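Local atomic coordinates of SMI1/KNR4 family protein (Pseudomonas syringae pv. tomato, PDB entry 2PAG), a protein that is of unknown function but binds calcium and belongs to the SMI1/KNR4 (SUKH) family of alpha/beta proteins. Residues E2-Q7 and W127-W132; P59-V62 and H68-L71; D96-E101 and E119-V124. All blocks are in the same frame, centred on the assembly; numbering follows the deposited sequence.

Contact 1. Residues E2-Q7 and W127-W132; sequences EEVIEQ and WARDVW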
loop_
_atom_site.group_PDB
_atom_site.type_symbol
_atom_site.label_atom_id
_atom_site.label_comp_id
_atom_site.label_asym_id
_atom_site.label_seq_id
_atom_site.Cartn_x
_atom_site.Cartn_y
_atom_site.Cartn_z
ATOM N N GLU A 2 -13.232 -6.364 -10.102
ATOM C CA GLU A 2 -13.396 -7.741 -9.660
ATOM C C GLU A 2 -12.275 -8.569 -10.285
ATOM O O GLU A 2 -11.693 -9.448 -9.644
ATOM C CB GLU A 2 -14.761 -8.266 -10.104
ATOM C CG GLU A 2 -15.194 -9.549 -9.417
ATOM C CD GLU A 2 -16.554 -10.035 -9.894
ATOM O OE1 GLU A 2 -17.504 -9.220 -9.917
ATOM O OE2 GLU A 2 -16.672 -11.232 -10.238
ATOM N N GLU A 3 -11.975 -8.260 -11.540
ATOM C CA GLU A 3 -10.925 -8.933 -12.300
ATOM C C GLU A 3 -9.563 -8.875 -11.620
ATOM O O GLU A 3 -8.918 -9.901 -11.395
ATOM C CB GLU A 3 -10.795 -8.290 -13.683
ATOM C CG GLU A 3 -11.960 -8.532 -14.618
ATOM C CD GLU A 3 -11.890 -9.891 -15.273
ATOM O OE1 GLU A 3 -12.037 -10.907 -14.559
ATOM O OE2 GLU A 3 -11.679 -9.939 -16.505
ATOM N N VAL A 4 -9.113 -7.657 -11.327
ATOM C CA VAL A 4 -7.814 -7.448 -10.703
ATOM C C VAL A 4 -7.738 -8.092 -9.321
ATOM O O VAL A 4 -6.733 -8.717 -8.973
ATOM C CB VAL A 4 -7.498 -5.936 -10.603
ATOM C CG1 VAL A 4 -6.116 -5.720 -10.006
ATOM C CG2 VAL A 4 -7.580 -5.308 -11.986
ATOM N N ILE A 5 -8.806 -7.958 -8.537
ATOM C CA ILE A 5 -8.811 -8.543 -7.204
ATOM C C ILE A 5 -8.640 -10.052 -7.323
ATOM O O ILE A 5 -7.809 -10.644 -6.631
ATOM C CB ILE A 5 -10.115 -8.213 -6.439
ATOM C CG1 ILE A 5 -10.149 -6.716 -6.118
ATOM C CG2 ILE A 5 -10.193 -9.045 -5.157
ATOM C CD1 ILE A 5 -11.415 -6.259 -5.441
ATOM N N GLU A 6 -9.407 -10.669 -8.218
ATOM C CA GLU A 6 -9.312 -12.116 -8.426
ATOM C C GLU A 6 -7.896 -12.528 -8.820
ATOM O O GLU A 6 -7.364 -13.517 -8.309
ATOM C CB GLU A 6 -10.304 -12.565 -9.514
ATOM C CG GLU A 6 -10.123 -14.016 -9.996
ATOM C CD GLU A 6 -11.101 -14.411 -11.108
ATOM O OE1 GLU A 6 -11.510 -13.539 -11.903
ATOM O OE2 GLU A 6 -11.454 -15.601 -11.197
ATOM N N GLN A 7 -7.289 -11.759 -9.722
ATOM C CA GLN A 7 -5.941 -12.041 -10.192
ATOM C C GLN A 7 -4.962 -12.080 -9.022
ATOM O O GLN A 7 -4.142 -12.989 -8.913
ATOM C CB GLN A 7 -5.504 -10.971 -11.196
ATOM C CG GLN A 7 -4.327 -11.375 -12.069
ATOM C CD GLN A 7 -3.867 -10.252 -12.983
ATOM O OE1 GLN A 7 -4.683 -9.505 -13.527
ATOM N NE2 GLN A 7 -2.554 -10.133 -13.161
ATOM N N TRP A 127 -1.973 0.600 -10.282
ATOM C CA TRP A 127 -0.665 0.262 -9.745
ATOM C C TRP A 127 -0.585 -1.236 -9.434
ATOM O O TRP A 127 0.418 -1.885 -9.727
ATOM C CB TRP A 127 -0.398 1.060 -8.469
ATOM C CG TRP A 127 0.914 0.722 -7.842
ATOM C CD1 TRP A 127 2.144 1.206 -8.192
ATOM C CD2 TRP A 127 1.144 -0.259 -6.824
ATOM N NE1 TRP A 127 3.127 0.578 -7.458
ATOM C CE2 TRP A 127 2.539 -0.324 -6.611
ATOM C CE3 TRP A 127 0.305 -1.095 -6.074
ATOM C CZ2 TRP A 127 3.113 -1.194 -5.677
ATOM C CZ3 TRP A 127 0.877 -1.959 -5.150
ATOM C CH2 TRP A 127 2.270 -2.001 -4.959
ATOM N N ALA A 128 -1.642 -1.783 -8.842
ATOM C CA ALA A 128 -1.659 -3.198 -8.498
ATOM C C ALA A 128 -1.571 -4.071 -9.747
ATOM O O ALA A 128 -0.859 -5.078 -9.768
ATOM C CB ALA A 128 -2.922 -3.527 -7.721
ATOM N N ARG A 129 -2.293 -3.667 -10.786
ATOM C CA ARG A 129 -2.332 -4.411 -12.036
ATOM C C ARG A 129 -1.088 -4.239 -12.889
ATOM O O ARG A 129 -0.539 -5.216 -13.399
ATOM C CB ARG A 129 -3.547 -3.978 -12.859
ATOM C CG ARG A 129 -3.717 -4.740 -14.165
ATOM C CD ARG A 129 -4.771 -4.089 -15.033
ATOM N NE ARG A 129 -4.323 -2.798 -15.539
ATOM C CZ ARG A 129 -5.138 -1.861 -16.011
ATOM N NH1 ARG A 129 -6.447 -2.076 -16.041
ATOM N NH2 ARG A 129 -4.646 -0.711 -16.452
ATOM N N ASP A 130 -0.636 -2.998 -13.026
ATOM C CA ASP A 130 0.504 -2.704 -13.877
ATOM C C ASP A 130 1.887 -2.731 -13.233
ATOM O O ASP A 130 2.897 -2.757 -13.937
ATOM C CB ASP A 130 0.262 -1.369 -14.587
ATOM C CG ASP A 130 -1.071 -1.346 -15.333
ATOM O OD1 ASP A 130 -1.510 -2.421 -15.804
ATOM O OD2 ASP A 130 -1.679 -0.260 -15.461
ATOM N N VAL A 131 1.943 -2.733 -11.906
ATOM C CA VAL A 131 3.230 -2.775 -11.223
ATOM C C VAL A 131 3.391 -4.007 -10.336
ATOM O O VAL A 131 4.303 -4.808 -10.532
ATOM C CB VAL A 131 3.460 -1.508 -10.367
ATOM C CG1 VAL A 131 4.794 -1.616 -9.628
ATOM C CG2 VAL A 131 3.447 -0.271 -11.258
ATOM N N TRP A 132 2.503 -4.170 -9.363
ATOM C CA TRP A 132 2.606 -5.310 -8.459
ATOM C C TRP A 132 2.479 -6.655 -9.185
ATOM O O TRP A 132 3.351 -7.516 -9.058
ATOM C CB TRP A 132 1.551 -5.190 -7.346
ATOM C CG TRP A 132 1.750 -6.157 -6.202
ATOM C CD1 TRP A 132 2.847 -6.941 -5.962
ATOM C CD2 TRP A 132 0.832 -6.419 -5.132
ATOM N NE1 TRP A 132 2.666 -7.672 -4.811
ATOM C CE2 TRP A 132 1.438 -7.372 -4.281
ATOM C CE3 TRP A 132 -0.445 -5.938 -4.811
ATOM C CZ2 TRP A 132 0.808 -7.855 -3.127
ATOM C CZ3 TRP A 132 -1.070 -6.417 -3.667
ATOM C CH2 TRP A 132 -0.443 -7.365 -2.838
#
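Val4 of the N-terminal helix meets Ala128 and Arg129 of the C-terminal helix, a helix-helix contact that brings the two ends of this SMI1/KNR4-family chain together, 120 residues apart in sequence. It is a light one: only 133 Å² is buried over both sides, and no hydrogen bond or salt bridge crosses it.

The apolar part is carried by one methyl group. Val4 CG1 stands anti to the backbone N (chi1 -178°), which sends it across the gap to Arg129 CB at 4.2 Å and, more loosely, to Ala128 CB at 4.5 Å. Arginine thus takes part through the foot of its side chain, while the guanidinium turns off toward Asp130. Trp125, earlier in helix 124-132, touches both Val4 and Ile5 and extends the same apolar seam.

Backbone bonding gives the C-terminal helix a wider, pi-type turn over 128-132, where the carbonyl of Trp127 accepts from both Val131 N and Trp132 N.

The polar part lies within residues 127-132. Arg129 forms a salt bridge with its neighbour Asp130, NE and NH2 each taking one carboxylate oxygen. Arg129 NE meets Asp130 OD1 at 2.9 Å from above the carboxylate plane, while OD1 lies in the guanidinium plane and the N-H...O angle is 170°; Arg129 NH2 takes the syn lone pair of Asp130 OD2 at 3.2 Å.

Contact 2. Residues P59-V62 and H68-L71; sequences PVTV and HTYL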
loop_
_atom_site.group_PDB
_atom_site.type_symbol
_atom_site.label_atom_id
_atom_site.label_comp_id
_atom_site.label_asym_id
_atom_site.label_seq_id
_atom_site.Cartn_x
_atom_site.Cartn_y
_atom_site.Cartn_z
ATOM N N PRO A 59 3.551 -4.684 -0.514
ATOM C CA PRO A 59 2.827 -3.461 -0.173
ATOM C C PRO A 59 2.535 -3.328 1.321
ATOM O O PRO A 59 2.692 -4.275 2.098
ATOM C CB PRO A 59 1.550 -3.570 -1.009
ATOM C CG PRO A 59 1.940 -4.489 -2.134
ATOM C CD PRO A 59 2.756 -5.521 -1.424
ATOM N N VAL A 60 2.100 -2.139 1.715
ATOM C CA VAL A 60 1.802 -1.884 3.112
ATOM C C VAL A 60 0.633 -2.702 3.647
ATOM O O VAL A 60 -0.270 -3.125 2.901
ATOM C CB VAL A 60 1.521 -0.386 3.368
ATOM C CG1 VAL A 60 2.752 0.443 3.010
ATOM C CG2 VAL A 60 0.310 0.071 2.570
ATOM N N THR A 61 0.682 -2.935 4.954
ATOM C CA THR A 61 -0.329 -3.698 5.669
ATOM C C THR A 61 -0.701 -2.952 6.949
ATOM O O THR A 61 -0.021 -2.007 7.345
ATOM C CB THR A 61 0.202 -5.094 6.041
ATOM O OG1 THR A 61 1.404 -4.964 6.819
ATOM C CG2 THR A 61 0.495 -5.896 4.783
ATOM N N VAL A 62 -1.776 -3.379 7.602
ATOM C CA VAL A 62 -2.192 -2.710 8.826
ATOM C C VAL A 62 -2.579 -3.646 9.966
ATOM O O VAL A 62 -3.018 -3.179 11.016
ATOM C CB VAL A 62 -3.401 -1.779 8.565
ATOM C CG1 VAL A 62 -3.052 -0.745 7.504
ATOM C CG2 VAL A 62 -4.610 -2.601 8.135
ATOM N N HIS A 68 7.444 -5.293 8.852
ATOM C CA HIS A 68 8.199 -4.218 8.221
ATOM C C HIS A 68 7.352 -3.466 7.196
ATOM O O HIS A 68 7.805 -2.478 6.620
ATOM C CB HIS A 68 9.483 -4.737 7.552
ATOM C CG HIS A 68 9.248 -5.701 6.433
ATOM N ND1 HIS A 68 8.903 -7.018 6.645
ATOM C CD2 HIS A 68 9.321 -5.540 5.090
ATOM C CE1 HIS A 68 8.774 -7.628 5.480
ATOM N NE2 HIS A 68 9.022 -6.754 4.520
ATOM N N THR A 69 6.126 -3.931 6.969
ATOM C CA THR A 69 5.237 -3.251 6.037
ATOM C C THR A 69 4.097 -2.547 6.773
ATOM O O THR A 69 3.211 -1.967 6.145
ATOM C CB THR A 69 4.618 -4.216 4.999
ATOM O OG1 THR A 69 3.884 -5.254 5.667
ATOM C CG2 THR A 69 5.708 -4.832 4.129
ATOM N N TYR A 70 4.124 -2.598 8.101
ATOM C CA TYR A 70 3.098 -1.958 8.928
ATOM C C TYR A 70 2.995 -0.478 8.551
ATOM O O TYR A 70 3.929 0.295 8.761
ATOM C CB TYR A 70 3.464 -2.124 10.407
ATOM C CG TYR A 70 2.396 -1.667 11.364
ATOM C CD1 TYR A 70 1.086 -2.130 11.252
ATOM C CD2 TYR A 70 2.693 -0.777 12.394
ATOM C CE1 TYR A 70 0.095 -1.716 12.148
ATOM C CE2 TYR A 70 1.712 -0.356 13.291
ATOM C CZ TYR A 70 0.419 -0.828 13.164
ATOM O OH TYR A 70 -0.537 -0.418 14.068
ATOM N N LEU A 71 1.839 -0.075 8.025
ATOM C CA LEU A 71 1.653 1.296 7.549
ATOM C C LEU A 71 2.145 2.445 8.429
ATOM O O LEU A 71 2.838 3.341 7.939
ATOM C CB LEU A 71 0.184 1.529 7.161
ATOM C CG LEU A 71 -0.138 2.819 6.394
ATOM C CD1 LEU A 71 0.798 2.978 5.188
ATOM C CD2 LEU A 71 -1.589 2.780 5.929
#
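Thr61 and Thr69 join through both backbone and side chain, and all three hydrogen bonds between 59-62 and 68-71 involve Thr61. Thr61 N donates to Thr69 O at 3.0 Å, from well above the carbonyl plane. Its own carbonyl accepts from Leu71, two residues beyond Thr69: Leu71 N lies 2.8 Å from Thr61 O, nearly along the C=O axis (C=O...N angle 171°). The hydroxyls complete the set, Thr61 OG1 and Thr69 OG1 standing 2.7 Å apart; either could be the donor. Each OG1 sits between its backbone N and carbonyl carbon (chi1 57° and 58°), a matching placement that brings the two hydroxyls together. Thr69 OG1 has a second hydrogen-bonding partner in Ser67 OG. His68 NE2 is hydrogen-bonded to Glu58 OE1, and the backbone of Val60 to that of Ile90.

The two backbone bonds make a single beta bridge, Thr61 with Tyr70, that closes the five-residue loop 63-67 within the long connection from helix 40-49 to helix 71-81; Tyr70 holds the N-cap position of the latter. A CA-H...O contact supplements them, Val60 CA to Thr69 O at 3.3 Å, so this carbonyl is met by both an N-H and a C-H.

The Tyr70 ring brings CE1 to 3.6 Å from Val62 O, at the ring's edge. Beside this polar strip, Leu71 packs against two valines, with CD1 3.9 Å from Val60 CG1 and CB 4.0 Å from Val62 CG1.

Contact 3. Residues D96-E101 and E119-V124; sequences DYYCVE and ESWESV. With CA (calcium ion), chain B.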
loop_
_atom_site.group_PDB
_atom_site.type_symbol
_atom_site.label_atom_id
_atom_site.label_comp_id
_atom_site.label_asym_id
_atom_site.label_seq_id
_atom_site.Cartn_x
_atom_site.Cartn_y
_atom_site.Cartn_z
ATOM N N ASP A 96 12.991 3.924 -2.357
ATOM C CA ASP A 96 11.936 4.679 -3.023
ATOM C C ASP A 96 10.588 4.242 -2.478
ATOM O O ASP A 96 10.477 3.197 -1.840
ATOM C CB ASP A 96 11.968 4.463 -4.536
ATOM C CG ASP A 96 13.214 5.034 -5.188
ATOM O OD1 ASP A 96 13.859 5.928 -4.594
ATOM O OD2 ASP A 96 13.532 4.591 -6.310
ATOM N N TYR A 97 9.558 5.036 -2.744
ATOM C CA TYR A 97 8.221 4.719 -2.246
ATOM C C TYR A 97 7.105 5.040 -3.217
ATOM O O TYR A 97 7.046 6.139 -3.762
ATOM C CB TYR A 97 7.919 5.515 -0.973
ATOM C CG TYR A 97 8.701 5.112 0.246
ATOM C CD1 TYR A 97 8.231 4.121 1.102
ATOM C CD2 TYR A 97 9.913 5.729 0.545
ATOM C CE1 TYR A 97 8.944 3.751 2.231
ATOM C CE2 TYR A 97 10.639 5.365 1.670
ATOM C CZ TYR A 97 10.148 4.376 2.508
ATOM O OH TYR A 97 10.856 4.006 3.624
ATOM N N TYR A 98 6.216 4.077 -3.427
ATOM C CA TYR A 98 5.041 4.330 -4.253
ATOM C C TYR A 98 4.102 4.910 -3.195
ATOM O O TYR A 98 3.891 4.299 -2.146
ATOM C CB TYR A 98 4.494 3.021 -4.827
ATOM C CG TYR A 98 5.360 2.437 -5.922
ATOM C CD1 TYR A 98 5.313 2.946 -7.219
ATOM C CD2 TYR A 98 6.222 1.373 -5.663
ATOM C CE1 TYR A 98 6.102 2.408 -8.241
ATOM C CE2 TYR A 98 7.019 0.825 -6.682
ATOM C CZ TYR A 98 6.947 1.349 -7.964
ATOM O OH TYR A 98 7.710 0.800 -8.969
ATOM N N CYS A 99 3.585 6.110 -3.446
ATOM C CA CYS A 99 2.709 6.785 -2.490
ATOM C C CYS A 99 1.422 7.235 -3.139
ATOM O O CYS A 99 1.373 7.463 -4.349
ATOM C CB CYS A 99 3.406 8.012 -1.906
ATOM S SG CYS A 99 5.056 7.706 -1.250
ATOM N N VAL A 100 0.396 7.421 -2.318
ATOM C CA VAL A 100 -0.911 7.812 -2.814
ATOM C C VAL A 100 -1.323 9.220 -2.408
ATOM O O VAL A 100 -1.244 9.600 -1.231
ATOM C CB VAL A 100 -1.971 6.818 -2.332
ATOM C CG1 VAL A 100 -3.282 7.048 -3.062
ATOM C CG2 VAL A 100 -1.472 5.395 -2.568
ATOM N N GLU A 101 -1.754 9.991 -3.405
ATOM C CA GLU A 101 -2.215 11.357 -3.198
ATOM C C GLU A 101 -3.598 11.302 -2.566
ATOM O O GLU A 101 -4.246 10.249 -2.546
ATOM C CB GLU A 101 -2.328 12.104 -4.529
ATOM C CG GLU A 101 -1.039 12.363 -5.262
ATOM C CD GLU A 101 -1.228 13.422 -6.331
ATOM O OE1 GLU A 101 -2.253 13.365 -7.048
ATOM O OE2 GLU A 101 -0.358 14.311 -6.455
ATOM N N GLU A 119 6.642 9.449 -13.485
ATOM C CA GLU A 119 5.683 8.366 -13.675
ATOM C C GLU A 119 4.631 8.261 -12.576
ATOM O O GLU A 119 4.932 8.415 -11.389
ATOM C CB GLU A 119 6.424 7.037 -13.809
ATOM C CG GLU A 119 7.304 6.682 -12.627
ATOM C CD GLU A 119 8.231 5.525 -12.936
ATOM O OE1 GLU A 119 7.739 4.484 -13.424
ATOM O OE2 GLU A 119 9.450 5.655 -12.694
ATOM N N SER A 120 3.393 7.994 -12.983
ATOM C CA SER A 120 2.290 7.861 -12.038
ATOM C C SER A 120 1.219 6.911 -12.561
ATOM O O SER A 120 1.206 6.554 -13.741
ATOM C CB SER A 120 1.666 9.228 -11.752
ATOM O OG SER A 120 1.052 9.771 -12.910
ATOM N N TRP A 121 0.319 6.512 -11.668
ATOM C CA TRP A 121 -0.769 5.601 -11.998
ATOM C C TRP A 121 -2.083 6.238 -11.564
ATOM O O TRP A 121 -2.163 6.842 -10.492
ATOM C CB TRP A 121 -0.544 4.265 -11.286
ATOM C CG TRP A 121 0.703 3.587 -11.761
ATOM C CD1 TRP A 121 0.800 2.627 -12.729
ATOM C CD2 TRP A 121 2.046 3.891 -11.365
ATOM N NE1 TRP A 121 2.122 2.317 -12.964
ATOM C CE2 TRP A 121 2.908 3.080 -12.139
ATOM C CE3 TRP A 121 2.607 4.773 -10.431
ATOM C CZ2 TRP A 121 4.302 3.126 -12.007
ATOM C CZ3 TRP A 121 3.998 4.818 -10.302
ATOM C CH2 TRP A 121 4.826 3.998 -11.089
ATOM N N GLU A 122 -3.110 6.105 -12.399
ATOM C CA GLU A 122 -4.410 6.711 -12.128
ATOM C C GLU A 122 -5.080 6.303 -10.827
ATOM O O GLU A 122 -5.861 7.072 -10.273
ATOM C CB GLU A 122 -5.381 6.441 -13.281
ATOM C CG GLU A 122 -5.033 7.120 -14.602
ATOM C CD GLU A 122 -3.727 6.638 -15.195
ATOM O OE1 GLU A 122 -3.417 5.434 -15.070
ATOM O OE2 GLU A 122 -3.014 7.470 -15.807
ATOM N N SER A 123 -4.789 5.096 -10.356
ATOM C CA SER A 123 -5.377 4.591 -9.119
ATOM C C SER A 123 -4.521 3.478 -8.546
ATOM O O SER A 123 -3.619 2.953 -9.218
ATOM C CB SER A 123 -6.781 4.035 -9.374
ATOM O OG SER A 123 -6.705 2.749 -9.977
ATOM N N VAL A 124 -4.815 3.113 -7.300
ATOM C CA VAL A 124 -4.091 2.043 -6.635
ATOM C C VAL A 124 -4.305 0.733 -7.387
ATOM O O VAL A 124 -3.441 -0.145 -7.383
ATOM C CB VAL A 124 -4.565 1.886 -5.177
ATOM C CG1 VAL A 124 -4.099 0.567 -4.614
ATOM C CG2 VAL A 124 -4.040 3.046 -4.340
HETATM CA CA CA B . -3.889 13.467 -8.372
#
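Tyr98 turns the edge of its ring toward the face of Trp121, forming the aromatic half of a contact between strand 96-100 and the segment that leads from strand 119-121 into the C-terminal helix. The pair is an offset edge-to-face one, with planes at 71° and the Tyr98 ring centroid 5.5 Å from that of the six-membered ring of Trp121. Tyr98 CE1 does the closest touching, 3.5 Å from Trp121 CH2, and Trp121 CZ3 lies in the plane of the tyrosine ring at its rim. Trp127 adds a third ring, meeting Tyr98 and standing edge-to-face with Trp121.

The aliphatic half is a valine pair. Val100 CG2 and Val124 CG2 are 3.9 Å apart, their side chains crossing at about a right angle. Ile90 of strand 88-93 touches both, as well as Tyr98, so the two halves share one apolar layer. No hydrogen bond links the segments, as strand 106-109 lies between strands 96-100 and 119-121 in the sheet.

The polar interactions lie outside the apolar layer. Ser123 occupies the N-cap of helix 124-132, its OG making a hydrogen bond with His126 ND1 and a weak one with Trp125 N. Just past strand 96-100, Glu101 binds calcium through one oxygen, OE1 lying 2.1 Å from the metal; its OE2 stands 4.1 Å from it, making the carboxylate monodentate. The chain beyond CG is extended and carries the carboxylate out to the ion.

Asp103 and Thr105 also bind this calcium, the site being a calcium-binding loop joining strands 96-100 and 106-109 of the four-stranded antiparallel sheet, with the apolar layer against one face.

Contact 1 closes almost the whole chain into one loop, and contacts 2 and 3 are nested within it, one after the other. Helix 124-132 mediates between them. Toward contact 2 it packs on Pro59, with Trp132 CZ2 3.5 Å from Pro59 CD and Trp127 CH2 3.8 Å from Pro59 CG. Toward contact 3, Trp127 NE1 packs 3.2 Å from Tyr98 CD1, and Val131 CG2 lies 3.4 Å from Trp121 NE1. Contacts 2 and 3 themselves do not touch: their nearest atoms are about 7 Å apart and their centres about 16 Å, on opposite sides of the chain's centre. Calcium is bound in contact 3 through Glu101, whereas contacts 1 and 2 lie away from the metal site.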